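Local coordinates for probable transcriptional regulator, TetR family protein (Rhodococcus sp., PDB 3BJB) that probably acts as a DNA-binding transcription factor of the TetR family, recognising a cis-regulatory region through a predicted helix-turn-helix motif, at residues Arg164-Leu169 / Asp196-Asn201; Ala98-Leu103 / Asp190-Cys195; Val73-Ile78 / Ala135-Arg140. All coordinates share one frame; numbering follows the deposited sequence.

Contact 1 (Arg164-Leu169 / Asp196-Asn201); sequences RLLVQL and DLLLVN
The backbone hydrogen bond from L169 N to L165 O, 3.0 Å, belongs to the helical turn that presents L165, L166 and L169 to L198. Across the contact itself, every approach between the segments is apolar. L198 divides its two methyls. CD2 turns to L165, lying 3.8 Å from L165 CB, and the two side chains cross at about a right angle. CD1 sits on the other part of the turn, 3.8 Å from L169 CD2 and 4.0 Å from L166 CD1. In L166 a chi1 of -170° carries CG toward the other segment, where the fork parts: CD1 goes to L198, while CD2 meets L199 CD1 at 3.9 Å. L199 is the first residue past the helical conformation, and its carbonyl O accepts a hydrogen bond from Q96 NE2. Replacing L198 by an alanine removes both methyls, and a gap would probably open between L165, L166 and L169. L198 also packs on L198 of the second subunit, and nearby R164 forms a salt bridge to D190 of that subunit. Helices 157-179 and 184-198 thus fit the pair that TetR-family proteins use for dimerisation. With 224 Å² buried and no hydrogen bond between the segments, the contact rests on the fit of the leucine methyls and their removal from water.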
loop_
_atom_site.group_PDB
_atom_site.type_symbol
_atom_site.label_atom_id
_atom_site.label_comp_id
_atom_site.label_asym_id
_atom_site.label_seq_id
_atom_site.Cartn_x
_atom_site.Cartn_y
_atom_site.Cartn_z
ATOM N N ARG B 164 13.506 -4.876 -3.490
ATOM C CA ARG B 164 12.591 -4.750 -2.362
ATOM C C ARG B 164 11.919 -3.396 -2.530
ATOM O O ARG B 164 10.707 -3.287 -2.405
ATOM C CB ARG B 164 13.337 -4.873 -1.021
ATOM C CG ARG B 164 12.448 -5.402 0.147
ATOM C CD ARG B 164 12.998 -5.089 1.566
ATOM N NE ARG B 164 14.446 -4.948 1.510
ATOM C CZ ARG B 164 15.080 -3.802 1.706
ATOM N NH1 ARG B 164 14.380 -2.724 2.015
ATOM N NH2 ARG B 164 16.400 -3.739 1.595
ATOM N N LEU B 165 12.714 -2.379 -2.873
ATOM C CA LEU B 165 12.171 -1.078 -3.288
ATOM C C LEU B 165 11.157 -1.152 -4.467
ATOM O O LEU B 165 10.150 -0.446 -4.470
ATOM C CB LEU B 165 13.310 -0.112 -3.614
ATOM C CG LEU B 165 14.264 0.279 -2.467
ATOM C CD1 LEU B 165 15.375 1.208 -2.978
ATOM C CD2 LEU B 165 13.553 0.948 -1.333
ATOM N N LEU B 166 11.428 -1.994 -5.468
ATOM C CA LEU B 166 10.502 -2.139 -6.585
ATOM C C LEU B 166 9.155 -2.726 -6.137
ATOM O O LEU B 166 8.140 -2.046 -6.277
ATOM C CB LEU B 166 11.116 -2.936 -7.735
ATOM C CG LEU B 166 10.405 -3.011 -9.096
ATOM C CD1 LEU B 166 10.106 -1.644 -9.709
ATOM C CD2 LEU B 166 11.195 -3.879 -10.086
ATOM N N VAL B 167 9.125 -3.939 -5.562
ATOM C CA VAL B 167 7.802 -4.525 -5.221
ATOM C C VAL B 167 7.044 -3.626 -4.261
ATOM O O VAL B 167 5.816 -3.657 -4.209
ATOM C CB VAL B 167 7.797 -6.022 -4.731
ATOM C CG1 VAL B 167 8.984 -6.803 -5.252
ATOM C CG2 VAL B 167 7.686 -6.137 -3.223
ATOM N N GLN B 168 7.788 -2.804 -3.526
ATOM C CA GLN B 168 7.186 -1.849 -2.588
ATOM C C GLN B 168 6.462 -0.763 -3.356
ATOM O O GLN B 168 5.236 -0.697 -3.313
ATOM C CB GLN B 168 8.206 -1.291 -1.563
ATOM C CG GLN B 168 8.013 -1.854 -0.103
ATOM C CD GLN B 168 6.529 -2.265 0.231
ATOM O OE1 GLN B 168 5.756 -1.479 0.812
ATOM N NE2 GLN B 168 6.145 -3.501 -0.153
ATOM N N LEU B 169 7.224 0.036 -4.096
ATOM C CA LEU B 169 6.678 0.936 -5.106
ATOM C C LEU B 169 5.570 0.299 -5.970
ATOM O O LEU B 169 4.615 0.964 -6.354
ATOM C CB LEU B 169 7.797 1.461 -5.986
ATOM C CG LEU B 169 7.461 2.330 -7.193
ATOM C CD1 LEU B 169 6.422 3.365 -6.885
ATOM C CD2 LEU B 169 8.723 3.031 -7.609
ATOM N N ASP B 196 13.502 1.147 -14.599
ATOM C CA ASP B 196 14.680 1.738 -15.232
ATOM C C ASP B 196 15.476 2.503 -14.199
ATOM O O ASP B 196 16.732 2.484 -14.190
ATOM C CB ASP B 196 14.271 2.723 -16.323
ATOM C CG ASP B 196 13.658 2.044 -17.548
ATOM O OD1 ASP B 196 13.551 0.791 -17.591
ATOM O OD2 ASP B 196 13.268 2.779 -18.483
ATOM N N LEU B 197 14.741 3.190 -13.330
ATOM C CA LEU B 197 15.392 3.960 -12.304
ATOM C C LEU B 197 15.981 3.037 -11.240
ATOM O O LEU B 197 17.211 3.088 -10.977
ATOM C CB LEU B 197 14.451 5.031 -11.745
ATOM C CG LEU B 197 14.253 6.119 -12.805
ATOM C CD1 LEU B 197 13.263 7.161 -12.364
ATOM C CD2 LEU B 197 15.591 6.795 -13.256
ATOM N N LEU B 198 15.133 2.174 -10.669
ATOM C CA LEU B 198 15.532 1.351 -9.526
ATOM C C LEU B 198 16.553 0.291 -9.840
ATOM O O LEU B 198 17.390 0.003 -8.993
ATOM C CB LEU B 198 14.348 0.702 -8.813
ATOM C CG LEU B 198 13.503 1.668 -7.964
ATOM C CD1 LEU B 198 12.083 1.209 -7.713
ATOM C CD2 LEU B 198 14.186 1.959 -6.648
ATOM N N LEU B 199 16.502 -0.272 -11.047
ATOM C CA LEU B 199 17.351 -1.432 -11.381
ATOM C C LEU B 199 18.558 -1.175 -12.284
ATOM O O LEU B 199 19.038 -2.104 -12.938
ATOM C CB LEU B 199 16.503 -2.567 -11.971
ATOM C CG LEU B 199 15.236 -2.997 -11.241
ATOM C CD1 LEU B 199 14.486 -3.975 -12.133
ATOM C CD2 LEU B 199 15.565 -3.606 -9.874
ATOM N N VAL B 200 19.065 0.058 -12.298
ATOM C CA VAL B 200 20.285 0.386 -13.064
ATOM C C VAL B 200 21.407 -0.612 -12.876
ATOM O O VAL B 200 22.047 -0.978 -13.847
ATOM C CB VAL B 200 20.877 1.776 -12.735
ATOM C CG1 VAL B 200 20.441 2.791 -13.756
ATOM C CG2 VAL B 200 20.553 2.211 -11.293
ATOM N N ASN B 201 21.629 -1.061 -11.640
ATOM C CA ASN B 201 22.828 -1.848 -11.292
ATOM C C ASN B 201 22.641 -3.371 -11.234
ATOM O O ASN B 201 23.435 -4.085 -10.621
ATOM C CB ASN B 201 23.418 -1.317 -9.980
ATOM C CG ASN B 201 23.634 0.190 -10.018
ATOM O OD1 ASN B 201 24.401 0.703 -10.848
ATOM N ND2 ASN B 201 22.950 0.911 -9.130
#

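Contact 2 (Ala98-Leu103 / Asp190-Cys195); sequences AVYNVL and DIRRAC
R192 lays its side chain over one face of the Y100 ring. CB stands on that side of the ring, beyond its rim, 3.5 Å from Y100 CE1. With CG anti to the backbone N (chi1 172°) and bends at chi2 and chi3, the chain folds back over the ring. CD lies 4.0 Å from the ring centroid, close to the normal, a CH-pi contact. NE follows 3.6 Å above the ring plane, displaced toward the rim. At the tip the guanidinium stacks flat, its centre 3.8 Å from that of the ring and the planes 23° apart; NH2 is 3.3 Å from Y100 CE2, and NH1 lies beside CD2 while making a salt bridge to D97. The sulfur of C195 comes to the ring edge, near its plane. Deeper in, I191 CG2 packs against L103 CD2 at 3.8 Å. The contact joins helices 95-111 and 184-198 of the TetR C-terminal domain, the segment axes roughly antiparallel at 151°, and L166 and W170 of helix 157-179 touch this inner side. A cation-pi stack and an apolar interior combine: D97 probably offsets part of the arginine's charge and fixes its guanidinium, and the tyrosine face shields one side.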
loop_
_atom_site.group_PDB
_atom_site.type_symbol
_atom_site.label_atom_id
_atom_site.label_comp_id
_atom_site.label_asym_id
_atom_site.label_seq_id
_atom_site.Cartn_x
_atom_site.Cartn_y
_atom_site.Cartn_z
ATOM N N ALA B 98 13.140 -7.932 -18.294
ATOM C CA ALA B 98 12.496 -9.169 -17.946
ATOM C C ALA B 98 11.647 -8.926 -16.693
ATOM O O ALA B 98 10.547 -9.468 -16.542
ATOM C CB ALA B 98 13.517 -10.250 -17.721
ATOM N N VAL B 99 12.156 -8.073 -15.823
ATOM C CA VAL B 99 11.543 -7.839 -14.539
ATOM C C VAL B 99 10.325 -6.966 -14.770
ATOM O O VAL B 99 9.242 -7.231 -14.279
ATOM C CB VAL B 99 12.550 -7.216 -13.547
ATOM C CG1 VAL B 99 11.857 -6.828 -12.293
ATOM C CG2 VAL B 99 13.689 -8.217 -13.232
ATOM N N TYR B 100 10.492 -5.956 -15.591
ATOM C CA TYR B 100 9.348 -5.249 -16.114
ATOM C C TYR B 100 8.257 -6.190 -16.627
ATOM O O TYR B 100 7.094 -5.980 -16.340
ATOM C CB TYR B 100 9.771 -4.316 -17.233
ATOM C CG TYR B 100 8.597 -3.582 -17.760
ATOM C CD1 TYR B 100 7.857 -2.743 -16.915
ATOM C CD2 TYR B 100 8.178 -3.740 -19.078
ATOM C CE1 TYR B 100 6.767 -2.055 -17.367
ATOM C CE2 TYR B 100 7.068 -3.040 -19.554
ATOM C CZ TYR B 100 6.369 -2.194 -18.684
ATOM O OH TYR B 100 5.258 -1.496 -19.097
ATOM N N ASN B 101 8.618 -7.207 -17.402
ATOM C CA ASN B 101 7.613 -8.095 -18.001
ATOM C C ASN B 101 6.821 -8.923 -16.983
ATOM O O ASN B 101 5.653 -9.237 -17.216
ATOM C CB ASN B 101 8.215 -9.030 -19.063
ATOM C CG ASN B 101 8.667 -8.296 -20.334
ATOM O OD1 ASN B 101 9.697 -8.656 -20.925
ATOM N ND2 ASN B 101 7.909 -7.284 -20.764
ATOM N N VAL B 102 7.455 -9.305 -15.880
ATOM C CA VAL B 102 6.735 -10.044 -14.856
ATOM C C VAL B 102 5.734 -9.131 -14.136
ATOM O O VAL B 102 4.600 -9.541 -13.830
ATOM C CB VAL B 102 7.685 -10.769 -13.819
ATOM C CG1 VAL B 102 8.901 -11.313 -14.472
ATOM C CG2 VAL B 102 8.084 -9.862 -12.668
ATOM N N LEU B 103 6.166 -7.896 -13.885
ATOM C CA LEU B 103 5.378 -6.940 -13.157
ATOM C C LEU B 103 4.145 -6.601 -13.973
ATOM O O LEU B 103 3.037 -6.592 -13.424
ATOM C CB LEU B 103 6.213 -5.704 -12.788
ATOM C CG LEU B 103 6.670 -5.522 -11.318
ATOM C CD1 LEU B 103 6.921 -6.835 -10.563
ATOM C CD2 LEU B 103 7.895 -4.624 -11.227
ATOM N N ASP B 190 4.355 3.882 -15.206
ATOM C CA ASP B 190 5.071 4.106 -13.962
ATOM C C ASP B 190 5.853 2.915 -13.448
ATOM O O ASP B 190 6.914 3.097 -12.847
ATOM C CB ASP B 190 4.128 4.590 -12.886
ATOM C CG ASP B 190 3.867 6.054 -13.001
ATOM O OD1 ASP B 190 4.784 6.748 -13.472
ATOM O OD2 ASP B 190 2.759 6.512 -12.643
ATOM N N ILE B 191 5.328 1.703 -13.636
ATOM C CA ILE B 191 6.132 0.546 -13.350
ATOM C C ILE B 191 7.350 0.471 -14.294
ATOM O O ILE B 191 8.404 -0.005 -13.896
ATOM C CB ILE B 191 5.314 -0.710 -13.370
ATOM C CG1 ILE B 191 4.292 -0.670 -12.218
ATOM C CG2 ILE B 191 6.214 -1.903 -13.229
ATOM C CD1 ILE B 191 2.913 -1.294 -12.540
ATOM N N ARG B 192 7.245 0.984 -15.515
ATOM C CA ARG B 192 8.416 0.912 -16.391
ATOM C C ARG B 192 9.531 1.849 -15.973
ATOM O O ARG B 192 10.694 1.437 -15.851
ATOM C CB ARG B 192 8.045 1.121 -17.859
ATOM C CG ARG B 192 9.259 1.238 -18.762
ATOM C CD ARG B 192 9.115 0.358 -19.966
ATOM N NE ARG B 192 10.026 -0.795 -19.930
ATOM C CZ ARG B 192 10.034 -1.780 -20.838
ATOM N NH1 ARG B 192 10.913 -2.785 -20.722
ATOM N NH2 ARG B 192 9.149 -1.774 -21.848
ATOM N N ARG B 193 9.173 3.105 -15.748
ATOM C CA ARG B 193 10.118 4.136 -15.323
ATOM C C ARG B 193 10.831 3.730 -14.027
ATOM O O ARG B 193 12.057 3.887 -13.908
ATOM C CB ARG B 193 9.369 5.457 -15.178
ATOM C CG ARG B 193 10.008 6.485 -14.280
ATOM C CD ARG B 193 10.579 7.681 -15.030
ATOM N NE ARG B 193 11.806 7.327 -15.697
ATOM C CZ ARG B 193 11.897 7.099 -16.995
ATOM N NH1 ARG B 193 10.816 7.210 -17.764
ATOM N NH2 ARG B 193 13.082 6.774 -17.518
ATOM N N ALA B 194 10.065 3.177 -13.085
ATOM C CA ALA B 194 10.596 2.634 -11.846
ATOM C C ALA B 194 11.606 1.526 -12.087
ATOM O O ALA B 194 12.718 1.597 -11.591
ATOM C CB ALA B 194 9.486 2.161 -10.941
ATOM N N CYS B 195 11.258 0.523 -12.879
ATOM C CA CYS B 195 12.264 -0.474 -13.280
ATOM C C CYS B 195 13.590 0.121 -13.762
ATOM O O CYS B 195 14.659 -0.347 -13.382
ATOM C CB CYS B 195 11.699 -1.406 -14.340
ATOM S SG CYS B 195 10.540 -2.517 -13.616
#

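Contact 3 (Val73-Ile78 / Ala135-Arg140); sequences VMVDQI and AGKVDR
V138 meets three side chains of the 73-78 turn, and the angle of approach differs among them. Selenomethionine M74 and I78 each cross it at about a right angle, whereas V75 runs obliquely to it. From M74 the touching atom is CG, 4.0 Å from V138 CG1; beyond it the chain bends at chi2 and chi3. I78 reaches V138 with its terminal methyl, CD1 lying 3.9 Å from V138 CB. Its chi1 of -80° sets CG1 anti to the carbonyl carbon, and the extended chi2 carries CD1 on to V138. V75 uses CG2, whose modelled distance to V138 CG1 is too short for two carbons, so that approach is doubtful. The same methyl lies 4.0 Å from K137 CB, beyond which the lysine chain leads away from the contact. The axes approach to 9.2 Å at an angle of 18°, a nearly parallel pairing without hydrogen bonds between the segments. Around it, I78 continues onto A141, F142 and I145 farther along helix 134-150, and M74 packs on M120 and T124 of helix 114-126. V73 turns to A31 and I32, which places this turn of helix 66-86 between helix 22-37 and helices 114-126 and 134-150.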
loop_
_atom_site.group_PDB
_atom_site.type_symbol
_atom_site.label_atom_id
_atom_site.label_comp_id
_atom_site.label_asym_id
_atom_site.label_seq_id
_atom_site.Cartn_x
_atom_site.Cartn_y
_atom_site.Cartn_z
ATOM N N VAL B 73 -3.772 -16.973 0.303
ATOM C CA VAL B 73 -4.354 -16.933 -1.052
ATOM C C VAL B 73 -3.384 -16.214 -1.971
ATOM O O VAL B 73 -3.080 -16.715 -3.036
ATOM C CB VAL B 73 -5.769 -16.286 -1.126
ATOM C CG1 VAL B 73 -6.085 -15.829 -2.533
ATOM C CG2 VAL B 73 -6.843 -17.253 -0.671
HETATM N N MSE B 74 -2.893 -15.053 -1.540
HETATM C CA MSE B 74 -1.858 -14.298 -2.246
HETATM C C MSE B 74 -0.587 -15.131 -2.599
HETATM O O MSE B 74 -0.125 -15.122 -3.734
HETATM C CB MSE B 74 -1.499 -13.083 -1.406
HETATM C CG MSE B 74 -0.304 -12.312 -1.897
HETATM SE SE MSE B 74 -0.774 -10.814 -3.047
HETATM C CE MSE B 74 -1.369 -11.786 -4.635
ATOM N N VAL B 75 -0.042 -15.849 -1.621
ATOM C CA VAL B 75 1.127 -16.715 -1.807
ATOM C C VAL B 75 0.876 -17.782 -2.873
ATOM O O VAL B 75 1.732 -18.005 -3.761
ATOM C CB VAL B 75 1.559 -17.353 -0.454
ATOM C CG1 VAL B 75 2.437 -18.579 -0.644
ATOM C CG2 VAL B 75 2.244 -16.317 0.416
ATOM N N ASP B 76 -0.290 -18.433 -2.794
ATOM C CA ASP B 76 -0.733 -19.372 -3.837
ATOM C C ASP B 76 -0.833 -18.701 -5.217
ATOM O O ASP B 76 -0.503 -19.309 -6.237
ATOM C CB ASP B 76 -2.083 -19.998 -3.459
ATOM C CG ASP B 76 -2.670 -20.882 -4.572
ATOM O OD1 ASP B 76 -2.111 -21.978 -4.863
ATOM O OD2 ASP B 76 -3.710 -20.470 -5.140
ATOM N N GLN B 77 -1.258 -17.444 -5.239
ATOM C CA GLN B 77 -1.496 -16.733 -6.496
ATOM C C GLN B 77 -0.230 -16.167 -7.103
ATOM O O GLN B 77 -0.138 -15.975 -8.311
ATOM C CB GLN B 77 -2.527 -15.629 -6.286
ATOM C CG GLN B 77 -3.914 -16.198 -6.122
ATOM C CD GLN B 77 -4.550 -16.427 -7.451
ATOM O OE1 GLN B 77 -4.628 -15.494 -8.273
ATOM N NE2 GLN B 77 -5.006 -17.661 -7.694
ATOM N N ILE B 78 0.732 -15.885 -6.244
ATOM C CA ILE B 78 2.044 -15.503 -6.666
ATOM C C ILE B 78 2.761 -16.751 -7.168
ATOM O O ILE B 78 3.465 -16.690 -8.173
ATOM C CB ILE B 78 2.827 -14.812 -5.526
ATOM C CG1 ILE B 78 2.380 -13.352 -5.411
ATOM C CG2 ILE B 78 4.355 -14.915 -5.767
ATOM C CD1 ILE B 78 2.816 -12.678 -4.090
ATOM N N ALA B 135 3.305 -13.818 5.858
ATOM C CA ALA B 135 3.368 -12.462 5.314
ATOM C C ALA B 135 4.714 -12.247 4.648
ATOM O O ALA B 135 4.769 -11.702 3.554
ATOM C CB ALA B 135 3.121 -11.417 6.404
ATOM N N GLY B 136 5.790 -12.696 5.310
ATOM C CA GLY B 136 7.129 -12.726 4.705
ATOM C C GLY B 136 7.204 -13.471 3.377
ATOM O O GLY B 136 7.632 -12.903 2.374
ATOM N N LYS B 137 6.780 -14.737 3.381
ATOM C CA LYS B 137 6.709 -15.582 2.182
ATOM C C LYS B 137 6.369 -14.877 0.871
ATOM O O LYS B 137 6.901 -15.250 -0.160
ATOM C CB LYS B 137 5.689 -16.698 2.362
ATOM C CG LYS B 137 6.180 -17.903 3.103
ATOM C CD LYS B 137 5.404 -19.153 2.667
ATOM C CE LYS B 137 5.643 -20.321 3.618
ATOM N NZ LYS B 137 7.072 -20.720 3.617
ATOM N N VAL B 138 5.479 -13.889 0.885
ATOM C CA VAL B 138 5.065 -13.277 -0.372
ATOM C C VAL B 138 6.170 -12.420 -0.979
ATOM O O VAL B 138 6.394 -12.460 -2.186
ATOM C CB VAL B 138 3.715 -12.480 -0.303
ATOM C CG1 VAL B 138 2.708 -13.159 0.634
ATOM C CG2 VAL B 138 3.936 -10.966 0.029
ATOM N N ASP B 139 6.865 -11.664 -0.138
ATOM C CA ASP B 139 8.031 -10.906 -0.572
ATOM C C ASP B 139 9.049 -11.854 -1.195
ATOM O O ASP B 139 9.588 -11.563 -2.252
ATOM C CB ASP B 139 8.690 -10.191 0.608
ATOM C CG ASP B 139 7.683 -9.603 1.571
ATOM O OD1 ASP B 139 6.545 -9.237 1.125
ATOM O OD2 ASP B 139 8.032 -9.538 2.782
ATOM N N ARG B 140 9.273 -12.982 -0.525
ATOM C CA ARG B 140 10.235 -13.988 -0.946
ATOM C C ARG B 140 9.836 -14.632 -2.272
ATOM O O ARG B 140 10.661 -14.745 -3.196
ATOM C CB ARG B 140 10.404 -15.067 0.133
ATOM C CG ARG B 140 11.199 -14.650 1.373
ATOM C CD ARG B 140 11.603 -15.898 2.242
ATOM N NE ARG B 140 10.411 -16.571 2.780
ATOM C CZ ARG B 140 10.345 -17.821 3.230
ATOM N NH1 ARG B 140 11.423 -18.613 3.260
ATOM N NH2 ARG B 140 9.183 -18.277 3.678
#

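How the contacts relate
Along the chain the segments come in the order 73-78, 98-103, 135-140, 164-169, 190-195, 196-201. Contacts 1 and 2 have centres 9 Å apart, share helix 184-198 and touch directly, L166 CD2 lying 3.6 Å from L103 CD2; both also reach the second subunit. Contact 3 stands about 19 Å from each, centre to centre, and touches neither, its nearest atoms being about 5 Å from contact 1 and about 9 Å from contact 2. Helix 134-150 bridges the separation, since M146 meets residues of contacts 1 and 2. The all-helical fold thereby connects the dimer-facing end with helix 66-86, which leads back to the predicted DNA-binding motif.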